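Local coordinates for protein Glp_546_48378_50642 (Giardia intestinalis, PDB 2QVW) that cleaves double-stranded RNA into 21 to 23 base-pair siRNAs as the Dicer ribonuclease of RNA interference, probably using magnesium or manganese as cofactor, at residues 599-604 and 635-640; 564-569 and 592-597; 612-617 and 699-704; 352-357 and 544-549. One frame throughout, in Å; residues are numbered along the deposited sequence.

Interaction 1. Residues 599-604 and 635-640; sequences EKILAY and IRLLQI
The Arg-636 guanidinium carries Tyr-604 CB over one face, 4.1 Å above the plane and displaced toward the rim. The Tyr-604 ring is met differently: Arg-636 NH1 arrives at its edge, lying in the ring plane 3.7 Å from CD2. Ring and guanidinium stand almost perpendicular, 85° apart, so with the charge at the rim rather than over the ring this is not a cation-pi stack. Arg-636 reaches that place because its chain bends at chi2 (-70°), which swings CD and the guanidinium toward the last turn of helix 591-602. There NH2 gives Leu-602 O a weak hydrogen bond, 3.0 Å long and poorly aligned at 124°. NE passes Ile-601 O at 3.4 Å, with an angle too poor for a bond. The guanidinium thus collects around carbonyl oxygens at a helix C-terminus, where the helix dipole would probably help to draw in a positive charge. The aliphatic part of the arginine is used as well, since its CG rests 3.9 Å from Leu-602 CD2. Deeper in, the contact turns purely apolar: Ile-601 CD1 touches Leu-637 CD2 at 4.1 Å, the two side chains crossing at about a right angle, with Ile-640 CD1 a little farther off. The result is a polar grip at the outer end and a greasy inner one. Ile-601 also rests on Pro-564 of strand 562-564, and Leu-637 on Ile-563 of that strand; on its other sides helix 631-642 leans on helix 611-620 through Ile-635 and on helix 718-735 through Leu-637.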
loop_
_atom_site.group_PDB
_atom_site.type_symbol
_atom_site.label_atom_id
_atom_site.label_comp_id
_atom_site.label_asym_id
_atom_site.label_seq_id
_atom_site.Cartn_x
_atom_site.Cartn_y
_atom_site.Cartn_z
ATOM N N GLU A 599 -38.451 -6.972 3.305
ATOM C CA GLU A 599 -39.756 -6.999 3.949
ATOM C C GLU A 599 -40.502 -8.293 3.654
ATOM O O GLU A 599 -41.035 -8.928 4.567
ATOM C CB GLU A 599 -40.583 -5.807 3.477
ATOM C CG GLU A 599 -39.841 -4.489 3.569
ATOM C CD GLU A 599 -40.665 -3.322 3.053
ATOM O OE1 GLU A 599 -41.248 -3.451 1.953
ATOM O OE2 GLU A 599 -40.726 -2.273 3.737
ATOM N N LYS A 600 -40.543 -8.680 2.380
ATOM C CA LYS A 600 -41.230 -9.899 1.984
ATOM C C LYS A 600 -40.713 -11.075 2.787
ATOM O O LYS A 600 -41.428 -12.055 2.990
ATOM C CB LYS A 600 -41.033 -10.163 0.491
ATOM C CG LYS A 600 -41.643 -9.092 -0.398
ATOM C CD LYS A 600 -41.437 -9.382 -1.878
ATOM C CE LYS A 600 -41.928 -8.215 -2.734
ATOM N NZ LYS A 600 -41.569 -8.363 -4.173
ATOM N N ILE A 601 -39.469 -10.962 3.253
ATOM C CA ILE A 601 -38.844 -12.019 4.037
ATOM C C ILE A 601 -39.288 -11.900 5.481
ATOM O O ILE A 601 -39.249 -12.872 6.223
ATOM C CB ILE A 601 -37.296 -11.958 3.949
ATOM C CG1 ILE A 601 -36.716 -13.374 3.989
ATOM C CG2 ILE A 601 -36.728 -11.148 5.105
ATOM C CD1 ILE A 601 -35.210 -13.427 3.800
ATOM N N LEU A 602 -39.710 -10.707 5.879
ATOM C CA LEU A 602 -40.208 -10.508 7.230
ATOM C C LEU A 602 -41.683 -10.831 7.186
ATOM O O LEU A 602 -42.285 -11.227 8.186
ATOM C CB LEU A 602 -40.037 -9.065 7.677
ATOM C CG LEU A 602 -38.670 -8.676 8.225
ATOM C CD1 LEU A 602 -38.830 -7.442 9.121
ATOM C CD2 LEU A 602 -38.089 -9.827 9.032
ATOM N N ALA A 603 -42.251 -10.651 6.000
ATOM C CA ALA A 603 -43.659 -10.906 5.767
ATOM C C ALA A 603 -43.905 -12.394 5.769
ATOM O O ALA A 603 -45.043 -12.831 5.631
ATOM C CB ALA A 603 -44.089 -10.312 4.450
ATOM N N TYR A 604 -42.842 -13.182 5.898
ATOM C CA TYR A 604 -43.027 -14.620 5.952
ATOM C C TYR A 604 -43.554 -14.917 7.356
ATOM O O TYR A 604 -43.262 -14.190 8.308
ATOM C CB TYR A 604 -41.723 -15.389 5.713
ATOM C CG TYR A 604 -41.979 -16.879 5.680
ATOM C CD1 TYR A 604 -42.464 -17.495 4.526
ATOM C CD2 TYR A 604 -41.866 -17.654 6.840
ATOM C CE1 TYR A 604 -42.837 -18.839 4.530
ATOM C CE2 TYR A 604 -42.241 -18.998 6.854
ATOM C CZ TYR A 604 -42.726 -19.583 5.698
ATOM O OH TYR A 604 -43.118 -20.904 5.714
ATOM N N ILE A 635 -32.695 -13.405 12.672
ATOM C CA ILE A 635 -33.351 -14.645 13.082
ATOM C C ILE A 635 -33.866 -15.403 11.864
ATOM O O ILE A 635 -33.712 -16.616 11.753
ATOM C CB ILE A 635 -34.553 -14.364 14.029
ATOM C CG1 ILE A 635 -34.196 -13.261 15.038
ATOM C CG2 ILE A 635 -34.945 -15.651 14.756
ATOM C CD1 ILE A 635 -33.051 -13.616 15.973
ATOM N N ARG A 636 -34.496 -14.676 10.953
ATOM C CA ARG A 636 -35.010 -15.289 9.749
ATOM C C ARG A 636 -33.858 -16.005 9.068
ATOM O O ARG A 636 -33.916 -17.222 8.842
ATOM C CB ARG A 636 -35.566 -14.224 8.812
ATOM C CG ARG A 636 -36.839 -13.558 9.285
ATOM C CD ARG A 636 -38.042 -14.506 9.241
ATOM N NE ARG A 636 -39.294 -13.783 9.484
ATOM C CZ ARG A 636 -40.477 -14.359 9.695
ATOM N NH1 ARG A 636 -40.585 -15.685 9.698
ATOM N NH2 ARG A 636 -41.554 -13.607 9.907
ATOM N N LEU A 637 -32.808 -15.238 8.760
ATOM C CA LEU A 637 -31.624 -15.759 8.087
ATOM C C LEU A 637 -30.956 -16.893 8.835
ATOM O O LEU A 637 -30.121 -17.591 8.286
ATOM C CB LEU A 637 -30.624 -14.634 7.844
ATOM C CG LEU A 637 -31.145 -13.517 6.926
ATOM C CD1 LEU A 637 -30.056 -12.476 6.722
ATOM C CD2 LEU A 637 -31.581 -14.095 5.575
ATOM N N LEU A 638 -31.330 -17.082 10.093
ATOM C CA LEU A 638 -30.759 -18.163 10.889
ATOM C C LEU A 638 -31.558 -19.456 10.715
ATOM O O LEU A 638 -30.980 -20.529 10.551
ATOM C CB LEU A 638 -30.702 -17.770 12.366
ATOM C CG LEU A 638 -29.606 -16.771 12.750
ATOM C CD1 LEU A 638 -29.721 -16.433 14.225
ATOM C CD2 LEU A 638 -28.238 -17.367 12.453
ATOM N N GLN A 639 -32.882 -19.357 10.745
ATOM C CA GLN A 639 -33.712 -20.537 10.564
ATOM C C GLN A 639 -33.316 -21.160 9.245
ATOM O O GLN A 639 -33.133 -22.368 9.135
ATOM C CB GLN A 639 -35.193 -20.171 10.495
ATOM C CG GLN A 639 -35.720 -19.402 11.675
ATOM C CD GLN A 639 -37.220 -19.205 11.589
ATOM O OE1 GLN A 639 -37.981 -20.171 11.518
ATOM N NE2 GLN A 639 -37.656 -17.952 11.595
ATOM N N ILE A 640 -33.186 -20.304 8.242
ATOM C CA ILE A 640 -32.830 -20.733 6.901
ATOM C C ILE A 640 -31.477 -21.418 6.918
ATOM O O ILE A 640 -31.264 -22.385 6.192
ATOM C CB ILE A 640 -32.763 -19.545 5.956
ATOM C CG1 ILE A 640 -33.828 -18.519 6.349
ATOM C CG2 ILE A 640 -33.022 -20.006 4.555
ATOM C CD1 ILE A 640 -33.777 -17.255 5.529
#

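Interaction 2. Residues 564-569 and 592-597; sequences PVLYIY and SKVLAL
Leu-566 and Val-594 make the close part of this contact, with Leu-566 CD2 3.4 Å from Val-594 CG1 and the leucine CB nearly as near. One methyl of the valine therefore lies against the base and one branch of the leucine, the two side chains running at a slant to each other. Val-594 CG1 sits opposite its backbone N (chi1 -176°), which turns it out from the helix toward the loop. Next to it, Pro-564 CB touches Leu-597 CB at 3.6 Å, while Leu-597 CD1 lies 3.7 Å from the same Pro-564 CB; the two side chains slide past each other in opposite directions. No hydrogen bond crosses; side-chain carbons make the main contacts, with Val-594 O also beside Pro-564 CB. The looser end lies toward Tyr-569, whose side chain stands off from the helix segment. Partly exposed there, it sends its OH to Tyr-579 O instead. Pro-544 fills in against both Val-594 and Leu-597. In the fold, the short strand 562-564 leads into a type I beta turn, Leu-566 to Tyr-569, and helix 591-602, the next helix in the chain, packs on the end of the strand and on the start of the turn.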
loop_
_atom_site.group_PDB
_atom_site.type_symbol
_atom_site.label_atom_id
_atom_site.label_comp_id
_atom_site.label_asym_id
_atom_site.label_seq_id
_atom_site.Cartn_x
_atom_site.Cartn_y
_atom_site.Cartn_z
ATOM N N PRO A 564 -32.178 -11.170 0.403
ATOM C CA PRO A 564 -31.623 -9.904 -0.071
ATOM C C PRO A 564 -30.225 -9.621 0.457
ATOM O O PRO A 564 -29.972 -9.717 1.657
ATOM C CB PRO A 564 -32.637 -8.886 0.435
ATOM C CG PRO A 564 -33.018 -9.450 1.744
ATOM C CD PRO A 564 -33.208 -10.924 1.429
ATOM N N VAL A 565 -29.322 -9.273 -0.453
ATOM C CA VAL A 565 -27.944 -8.935 -0.112
ATOM C C VAL A 565 -27.877 -7.417 0.014
ATOM O O VAL A 565 -27.943 -6.696 -0.981
ATOM C CB VAL A 565 -26.977 -9.400 -1.214
ATOM C CG1 VAL A 565 -25.592 -8.844 -0.967
ATOM C CG2 VAL A 565 -26.947 -10.919 -1.257
ATOM N N LEU A 566 -27.747 -6.938 1.244
ATOM C CA LEU A 566 -27.707 -5.503 1.516
ATOM C C LEU A 566 -26.803 -5.142 2.699
ATOM O O LEU A 566 -26.945 -4.082 3.298
ATOM C CB LEU A 566 -29.133 -5.022 1.788
ATOM C CG LEU A 566 -29.906 -5.856 2.819
ATOM C CD1 LEU A 566 -29.449 -5.522 4.231
ATOM C CD2 LEU A 566 -31.375 -5.581 2.677
ATOM N N TYR A 567 -25.889 -6.046 3.030
ATOM C CA TYR A 567 -24.953 -5.851 4.130
ATOM C C TYR A 567 -24.083 -4.648 3.851
ATOM O O TYR A 567 -23.235 -4.288 4.659
ATOM C CB TYR A 567 -24.064 -7.086 4.291
ATOM C CG TYR A 567 -23.269 -7.413 3.048
ATOM C CD1 TYR A 567 -22.138 -6.674 2.704
ATOM C CD2 TYR A 567 -23.675 -8.437 2.188
ATOM C CE1 TYR A 567 -21.432 -6.945 1.528
ATOM C CE2 TYR A 567 -22.981 -8.714 1.016
ATOM C CZ TYR A 567 -21.863 -7.965 0.687
ATOM O OH TYR A 567 -21.208 -8.218 -0.499
ATOM N N ILE A 568 -24.295 -4.045 2.693
ATOM C CA ILE A 568 -23.528 -2.893 2.285
ATOM C C ILE A 568 -24.138 -1.574 2.768
ATOM O O ILE A 568 -23.457 -0.552 2.834
ATOM C CB ILE A 568 -23.370 -2.912 0.759
ATOM C CG1 ILE A 568 -23.188 -1.496 0.221
ATOM C CG2 ILE A 568 -24.556 -3.623 0.136
ATOM C CD1 ILE A 568 -22.930 -1.459 -1.240
ATOM N N TYR A 569 -25.420 -1.597 3.121
ATOM C CA TYR A 569 -26.108 -0.402 3.617
ATOM C C TYR A 569 -25.803 -0.199 5.092
ATOM O O TYR A 569 -26.215 0.791 5.686
ATOM C CB TYR A 569 -27.618 -0.545 3.429
ATOM C CG TYR A 569 -28.088 -0.382 2.000
ATOM C CD1 TYR A 569 -28.246 0.887 1.432
ATOM C CD2 TYR A 569 -28.369 -1.494 1.211
ATOM C CE1 TYR A 569 -28.674 1.039 0.113
ATOM C CE2 TYR A 569 -28.796 -1.349 -0.104
ATOM C CZ TYR A 569 -28.944 -0.085 -0.647
ATOM O OH TYR A 569 -29.340 0.044 -1.957
ATOM N N SER A 592 -35.187 0.332 -3.753
ATOM C CA SER A 592 -36.531 -0.187 -3.521
ATOM C C SER A 592 -36.635 -1.696 -3.746
ATOM O O SER A 592 -37.397 -2.369 -3.058
ATOM C CB SER A 592 -37.530 0.533 -4.427
ATOM O OG SER A 592 -37.202 0.350 -5.790
ATOM N N LYS A 593 -35.869 -2.226 -4.698
ATOM C CA LYS A 593 -35.896 -3.651 -5.002
ATOM C C LYS A 593 -35.424 -4.523 -3.850
ATOM O O LYS A 593 -36.073 -5.505 -3.504
ATOM C CB LYS A 593 -35.036 -3.949 -6.229
ATOM C CG LYS A 593 -35.544 -3.345 -7.528
ATOM C CD LYS A 593 -34.915 -4.037 -8.729
ATOM C CE LYS A 593 -35.502 -3.520 -10.030
ATOM N NZ LYS A 593 -35.080 -4.328 -11.210
ATOM N N VAL A 594 -34.285 -4.168 -3.266
ATOM C CA VAL A 594 -33.720 -4.924 -2.155
ATOM C C VAL A 594 -34.660 -4.878 -0.958
ATOM O O VAL A 594 -35.052 -5.910 -0.424
ATOM C CB VAL A 594 -32.343 -4.349 -1.738
ATOM C CG1 VAL A 594 -31.728 -5.204 -0.642
ATOM C CG2 VAL A 594 -31.416 -4.295 -2.935
ATOM N N LEU A 595 -35.019 -3.670 -0.541
ATOM C CA LEU A 595 -35.917 -3.479 0.597
ATOM C C LEU A 595 -37.196 -4.285 0.409
ATOM O O LEU A 595 -37.771 -4.805 1.368
ATOM C CB LEU A 595 -36.256 -1.995 0.750
ATOM C CG LEU A 595 -37.061 -1.599 1.985
ATOM C CD1 LEU A 595 -36.410 -2.189 3.231
ATOM C CD2 LEU A 595 -37.129 -0.081 2.074
ATOM N N ALA A 596 -37.635 -4.377 -0.840
ATOM C CA ALA A 596 -38.825 -5.130 -1.181
ATOM C C ALA A 596 -38.641 -6.557 -0.674
ATOM O O ALA A 596 -39.511 -7.097 0.007
ATOM C CB ALA A 596 -39.030 -5.120 -2.685
ATOM N N LEU A 597 -37.502 -7.163 -1.002
ATOM C CA LEU A 597 -37.202 -8.524 -0.566
ATOM C C LEU A 597 -37.137 -8.548 0.952
ATOM O O LEU A 597 -37.809 -9.342 1.607
ATOM C CB LEU A 597 -35.852 -8.992 -1.122
ATOM C CG LEU A 597 -35.575 -9.039 -2.629
ATOM C CD1 LEU A 597 -34.211 -9.660 -2.850
ATOM C CD2 LEU A 597 -36.622 -9.856 -3.340
#

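Interaction 3. Residues 612-617 and 699-704; sequences HIAAQT and PSVVSE
Val-701 meets Ala-614 where two helices of the all-helical RNase III region pack together, helix 611-620 against the start of helix 701-709. Val-701 CG1 lies 3.9 Å from Ala-614 CA, over the backbone itself, and 4.1 Å from its CB. That methyl is set opposite the valine's own N (chi1 -172°), which also brings it within 4.2 Å of Ile-613 CG2, the two branched side chains meeting at a slant. One residue on, Val-702 CA comes 4.4 Å from Ala-614 CB; the small alanine lets the backbones draw close, 5.3 Å between these two CA atoms. Thr-617, a turn later, faces Val-701, Val-702 and the Pro-699 ring, all through van der Waals contact, and no hydrogen bond joins the segments. Behind this shell, Ser-700 occupies the N-cap position of helix 701-709 without making a capping bond; its OG instead gives a weak hydrogen bond to Glu-704 OE2. On its other side helix 611-620 is backed by helix 631-642, with Ala-615 on Ile-635 and Gln-639. The threonine hydroxyl is turned back into its own helix: Thr-617 OG1 donates to Ala-614 O at 2.6 Å, 29° out of the carbonyl plane.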
loop_
_atom_site.group_PDB
_atom_site.type_symbol
_atom_site.label_atom_id
_atom_site.label_comp_id
_atom_site.label_asym_id
_atom_site.label_seq_id
_atom_site.Cartn_x
_atom_site.Cartn_y
_atom_site.Cartn_z
ATOM N N HIS A 612 -36.801 -22.140 15.055
ATOM C CA HIS A 612 -36.950 -20.746 15.415
ATOM C C HIS A 612 -36.392 -20.549 16.814
ATOM O O HIS A 612 -35.912 -19.477 17.154
ATOM C CB HIS A 612 -38.415 -20.332 15.401
ATOM C CG HIS A 612 -38.633 -18.892 15.757
ATOM N ND1 HIS A 612 -38.406 -17.862 14.869
ATOM C CD2 HIS A 612 -39.029 -18.307 16.915
ATOM C CE1 HIS A 612 -38.654 -16.707 15.464
ATOM N NE2 HIS A 612 -39.032 -16.949 16.706
ATOM N N ILE A 613 -36.468 -21.589 17.631
ATOM C CA ILE A 613 -35.958 -21.508 18.989
ATOM C C ILE A 613 -34.442 -21.473 18.940
ATOM O O ILE A 613 -33.801 -20.696 19.643
ATOM C CB ILE A 613 -36.394 -22.720 19.823
ATOM C CG1 ILE A 613 -37.909 -22.902 19.726
ATOM C CG2 ILE A 613 -35.967 -22.531 21.267
ATOM C CD1 ILE A 613 -38.719 -21.688 20.137
ATOM N N ALA A 614 -33.873 -22.330 18.101
ATOM C CA ALA A 614 -32.429 -22.398 17.939
ATOM C C ALA A 614 -31.998 -21.091 17.303
ATOM O O ALA A 614 -30.978 -20.517 17.666
ATOM C CB ALA A 614 -32.058 -23.565 17.045
ATOM N N ALA A 615 -32.791 -20.628 16.346
ATOM C CA ALA A 615 -32.516 -19.376 15.667
ATOM C C ALA A 615 -32.379 -18.283 16.724
ATOM O O ALA A 615 -31.404 -17.535 16.726
ATOM C CB ALA A 615 -33.651 -19.045 14.712
ATOM N N GLN A 616 -33.361 -18.203 17.623
ATOM C CA GLN A 616 -33.369 -17.213 18.701
ATOM C C GLN A 616 -32.128 -17.310 19.579
ATOM O O GLN A 616 -31.446 -16.314 19.834
ATOM C CB GLN A 616 -34.587 -17.410 19.602
ATOM C CG GLN A 616 -35.908 -16.922 19.054
ATOM C CD GLN A 616 -37.026 -17.048 20.077
ATOM O OE1 GLN A 616 -36.841 -16.717 21.251
ATOM N NE2 GLN A 616 -38.193 -17.519 19.637
ATOM N N THR A 617 -31.856 -18.523 20.052
ATOM C CA THR A 617 -30.723 -18.779 20.929
ATOM C C THR A 617 -29.387 -18.378 20.320
ATOM O O THR A 617 -28.518 -17.864 21.013
ATOM C CB THR A 617 -30.681 -20.263 21.338
ATOM O OG1 THR A 617 -30.626 -21.079 20.165
ATOM C CG2 THR A 617 -31.929 -20.630 22.141
ATOM N N PRO A 699 -25.328 -23.304 22.848
ATOM C CA PRO A 699 -26.177 -24.065 23.762
ATOM C C PRO A 699 -26.895 -25.168 22.996
ATOM O O PRO A 699 -27.642 -24.902 22.058
ATOM C CB PRO A 699 -27.129 -23.007 24.316
ATOM C CG PRO A 699 -27.140 -21.947 23.239
ATOM C CD PRO A 699 -25.697 -21.881 22.842
ATOM N N SER A 700 -26.626 -26.403 23.401
ATOM C CA SER A 700 -27.194 -27.612 22.803
ATOM C C SER A 700 -28.415 -27.466 21.888
ATOM O O SER A 700 -28.507 -28.169 20.880
ATOM C CB SER A 700 -27.500 -28.619 23.912
ATOM O OG SER A 700 -28.098 -27.976 25.026
ATOM N N VAL A 701 -29.350 -26.580 22.231
ATOM C CA VAL A 701 -30.543 -26.377 21.402
ATOM C C VAL A 701 -30.155 -26.431 19.924
ATOM O O VAL A 701 -30.891 -26.961 19.095
ATOM C CB VAL A 701 -31.208 -25.007 21.670
ATOM C CG1 VAL A 701 -32.533 -24.923 20.936
ATOM C CG2 VAL A 701 -31.410 -24.806 23.159
ATOM N N VAL A 702 -28.987 -25.877 19.609
ATOM C CA VAL A 702 -28.469 -25.856 18.248
ATOM C C VAL A 702 -28.098 -27.262 17.798
ATOM O O VAL A 702 -28.644 -27.783 16.831
ATOM C CB VAL A 702 -27.213 -24.975 18.164
ATOM C CG1 VAL A 702 -26.670 -24.957 16.735
ATOM C CG2 VAL A 702 -27.547 -23.573 18.643
ATOM N N SER A 703 -27.153 -27.866 18.505
ATOM C CA SER A 703 -26.703 -29.212 18.194
ATOM C C SER A 703 -27.911 -30.122 18.018
ATOM O O SER A 703 -27.922 -31.002 17.164
ATOM C CB SER A 703 -25.824 -29.749 19.332
ATOM O OG SER A 703 -24.799 -28.835 19.698
ATOM N N GLU A 704 -28.927 -29.889 18.843
ATOM C CA GLU A 704 -30.155 -30.678 18.831
ATOM C C GLU A 704 -30.940 -30.576 17.526
ATOM O O GLU A 704 -31.356 -31.589 16.962
ATOM C CB GLU A 704 -31.045 -30.251 19.995
ATOM C CG GLU A 704 -30.394 -30.408 21.360
ATOM C CD GLU A 704 -31.267 -29.892 22.495
ATOM O OE1 GLU A 704 -32.410 -30.378 22.649
ATOM O OE2 GLU A 704 -30.811 -28.997 23.238
#

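Interaction 4. Residues 352-357 and 544-549; sequences RLLCLF and PGFYVE
The C-terminal turn of helix 330-356, the RNase III helix that carries Glu-338, a probable manganese ligand, here rests on strand 545-547: Leu-354 and Cys-355 meet Phe-546 and Gly-545. Helix and strand axes come within 6.5 Å and cross at 63°. Leu-354 lays CD2 over one face of the Phe-546 ring in a CH-pi contact, 4.1 Å from the centroid and 24° off the normal, shifted toward the CE2 side. The two side chains run next to each other and point the same way. Phe-546 can stand up alongside the leucine because its chi1 of 51° places the ring between its own N and carbonyl carbon. Independently of that rotation, the backbone sets Phe-546 CB 3.4 Å from Leu-354 O. Leu-354 packs in addition on Leu-652 and Leu-653 of helix 648-669, the helix bearing Glu-651, a manganese ligand of the second RNase III domain. This is consistent with the paired RNase III domains of Dicer, whose facing helices form an internal dimer. A manganese ion lies about 7 Å from the Phe-546 side chain. Farther back, Arg-352 holds the chain entering the strand by hydrogen bonds from NH1 to Trp-540 O and Ser-543 O. Cys-355 closes the contact, its SG 3.6 Å from Gly-545 CA.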
loop_
_atom_site.group_PDB
_atom_site.type_symbol
_atom_site.label_atom_id
_atom_site.label_comp_id
_atom_site.label_asym_id
_atom_site.label_seq_id
_atom_site.Cartn_x
_atom_site.Cartn_y
_atom_site.Cartn_z
ATOM N N ARG A 352 -21.637 -11.114 -5.609
ATOM C CA ARG A 352 -22.268 -10.526 -6.787
ATOM C C ARG A 352 -22.827 -11.522 -7.803
ATOM O O ARG A 352 -23.810 -11.225 -8.478
ATOM C CB ARG A 352 -21.293 -9.566 -7.463
ATOM C CG ARG A 352 -21.102 -8.267 -6.703
ATOM C CD ARG A 352 -22.399 -7.470 -6.677
ATOM N NE ARG A 352 -23.261 -7.785 -5.542
ATOM C CZ ARG A 352 -24.580 -7.593 -5.526
ATOM N NH1 ARG A 352 -25.196 -7.098 -6.587
ATOM N NH2 ARG A 352 -25.288 -7.880 -4.442
ATOM N N LEU A 353 -22.212 -12.697 -7.908
ATOM C CA LEU A 353 -22.689 -13.728 -8.835
ATOM C C LEU A 353 -23.971 -14.359 -8.290
ATOM O O LEU A 353 -24.884 -14.689 -9.050
ATOM C CB LEU A 353 -21.632 -14.825 -9.035
ATOM C CG LEU A 353 -20.494 -14.633 -10.040
ATOM C CD1 LEU A 353 -19.533 -15.789 -9.971
ATOM C CD2 LEU A 353 -21.053 -14.542 -11.426
ATOM N N LEU A 354 -24.023 -14.539 -6.972
ATOM C CA LEU A 354 -25.192 -15.113 -6.318
ATOM C C LEU A 354 -26.418 -14.310 -6.728
ATOM O O LEU A 354 -27.446 -14.876 -7.086
ATOM C CB LEU A 354 -25.030 -15.046 -4.800
ATOM C CG LEU A 354 -24.897 -16.337 -3.975
ATOM C CD1 LEU A 354 -23.804 -17.204 -4.538
ATOM C CD2 LEU A 354 -24.588 -15.991 -2.523
ATOM N N CYS A 355 -26.294 -12.986 -6.668
ATOM C CA CYS A 355 -27.371 -12.080 -7.031
ATOM C C CYS A 355 -27.570 -11.962 -8.534
ATOM O O CYS A 355 -28.691 -11.769 -9.004
ATOM C CB CYS A 355 -27.108 -10.692 -6.455
ATOM S SG CYS A 355 -27.277 -10.591 -4.671
ATOM N N LEU A 356 -26.495 -12.071 -9.300
ATOM C CA LEU A 356 -26.620 -11.956 -10.746
ATOM C C LEU A 356 -27.298 -13.183 -11.339
ATOM O O LEU A 356 -27.929 -13.108 -12.389
ATOM C CB LEU A 356 -25.249 -11.773 -11.381
ATOM C CG LEU A 356 -25.246 -11.596 -12.896
ATOM C CD1 LEU A 356 -26.175 -10.455 -13.298
ATOM C CD2 LEU A 356 -23.827 -11.317 -13.353
ATOM N N PHE A 357 -27.149 -14.314 -10.655
ATOM C CA PHE A 357 -27.745 -15.586 -11.067
ATOM C C PHE A 357 -28.366 -16.210 -9.807
ATOM O O PHE A 357 -27.890 -17.240 -9.303
ATOM C CB PHE A 357 -26.668 -16.516 -11.628
ATOM C CG PHE A 357 -25.921 -15.949 -12.799
ATOM C CD1 PHE A 357 -26.527 -15.855 -14.045
ATOM C CD2 PHE A 357 -24.601 -15.539 -12.662
ATOM C CE1 PHE A 357 -25.826 -15.362 -15.138
ATOM C CE2 PHE A 357 -23.897 -15.045 -13.749
ATOM C CZ PHE A 357 -24.507 -14.958 -14.984
ATOM N N PRO A 544 -30.582 -7.491 -6.147
ATOM C CA PRO A 544 -31.004 -7.582 -4.743
ATOM C C PRO A 544 -30.681 -8.849 -3.952
ATOM O O PRO A 544 -30.157 -8.752 -2.841
ATOM C CB PRO A 544 -32.512 -7.324 -4.823
ATOM C CG PRO A 544 -32.864 -7.941 -6.136
ATOM C CD PRO A 544 -31.758 -7.449 -7.034
ATOM N N GLY A 545 -31.001 -10.018 -4.503
ATOM C CA GLY A 545 -30.735 -11.250 -3.783
ATOM C C GLY A 545 -30.803 -12.530 -4.594
ATOM O O GLY A 545 -30.793 -12.497 -5.822
ATOM N N PHE A 546 -30.890 -13.666 -3.911
ATOM C CA PHE A 546 -30.928 -14.951 -4.591
ATOM C C PHE A 546 -31.991 -15.874 -4.024
ATOM O O PHE A 546 -32.586 -15.585 -2.981
ATOM C CB PHE A 546 -29.561 -15.617 -4.476
ATOM C CG PHE A 546 -29.039 -15.678 -3.064
ATOM C CD1 PHE A 546 -29.346 -16.759 -2.242
ATOM C CD2 PHE A 546 -28.284 -14.627 -2.534
ATOM C CE1 PHE A 546 -28.914 -16.793 -0.913
ATOM C CE2 PHE A 546 -27.847 -14.652 -1.206
ATOM C CZ PHE A 546 -28.163 -15.734 -0.397
ATOM N N TYR A 547 -32.222 -16.990 -4.714
ATOM C CA TYR A 547 -33.218 -17.966 -4.285
ATOM C C TYR A 547 -32.517 -19.152 -3.678
ATOM O O TYR A 547 -31.388 -19.449 -4.048
ATOM C CB TYR A 547 -34.033 -18.484 -5.469
ATOM C CG TYR A 547 -34.468 -17.446 -6.460
ATOM C CD1 TYR A 547 -35.281 -16.381 -6.081
ATOM C CD2 TYR A 547 -34.061 -17.526 -7.785
ATOM C CE1 TYR A 547 -35.674 -15.421 -6.999
ATOM C CE2 TYR A 547 -34.449 -16.571 -8.711
ATOM C CZ TYR A 547 -35.250 -15.525 -8.312
ATOM O OH TYR A 547 -35.614 -14.582 -9.237
ATOM N N VAL A 548 -33.196 -19.829 -2.756
ATOM C CA VAL A 548 -32.669 -21.033 -2.116
ATOM C C VAL A 548 -33.582 -22.174 -2.582
ATOM O O VAL A 548 -34.305 -22.782 -1.789
ATOM C CB VAL A 548 -32.688 -20.917 -0.573
ATOM C CG1 VAL A 548 -31.430 -20.223 -0.096
ATOM C CG2 VAL A 548 -33.906 -20.126 -0.116
ATOM N N GLU A 549 -33.540 -22.414 -3.898
ATOM C CA GLU A 549 -34.335 -23.415 -4.625
ATOM C C GLU A 549 -35.003 -24.524 -3.811
ATOM O O GLU A 549 -34.537 -24.900 -2.734
ATOM C CB GLU A 549 -33.502 -24.038 -5.767
ATOM C CG GLU A 549 -32.325 -24.958 -5.370
ATOM C CD GLU A 549 -31.001 -24.222 -5.154
ATOM O OE1 GLU A 549 -30.847 -23.540 -4.118
ATOM O OE2 GLU A 549 -30.109 -24.327 -6.025
#

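All four contacts lie on one side of the chain's centre. Interactions 2 and 4 are nearest, centres 12 Å apart, and join where Val-565 N probably hydrogen-bonds Pro-544 O at the end of the two-stranded sheet of 545-547 and 562-564. Interaction 1 lies 13 Å from interaction 2, shares helix 591-602 with it, and touches it through Ile-601 and Pro-564. Interaction 3 is outermost, 27 Å from interactions 2 and 4, reached through helices 611-620 and 631-642; it and interaction 1 alternate along the chain. The rest follow in series, 4 closing first, then 2. Packing therefore runs continuously from a helix of the first RNase III domain to one of the second.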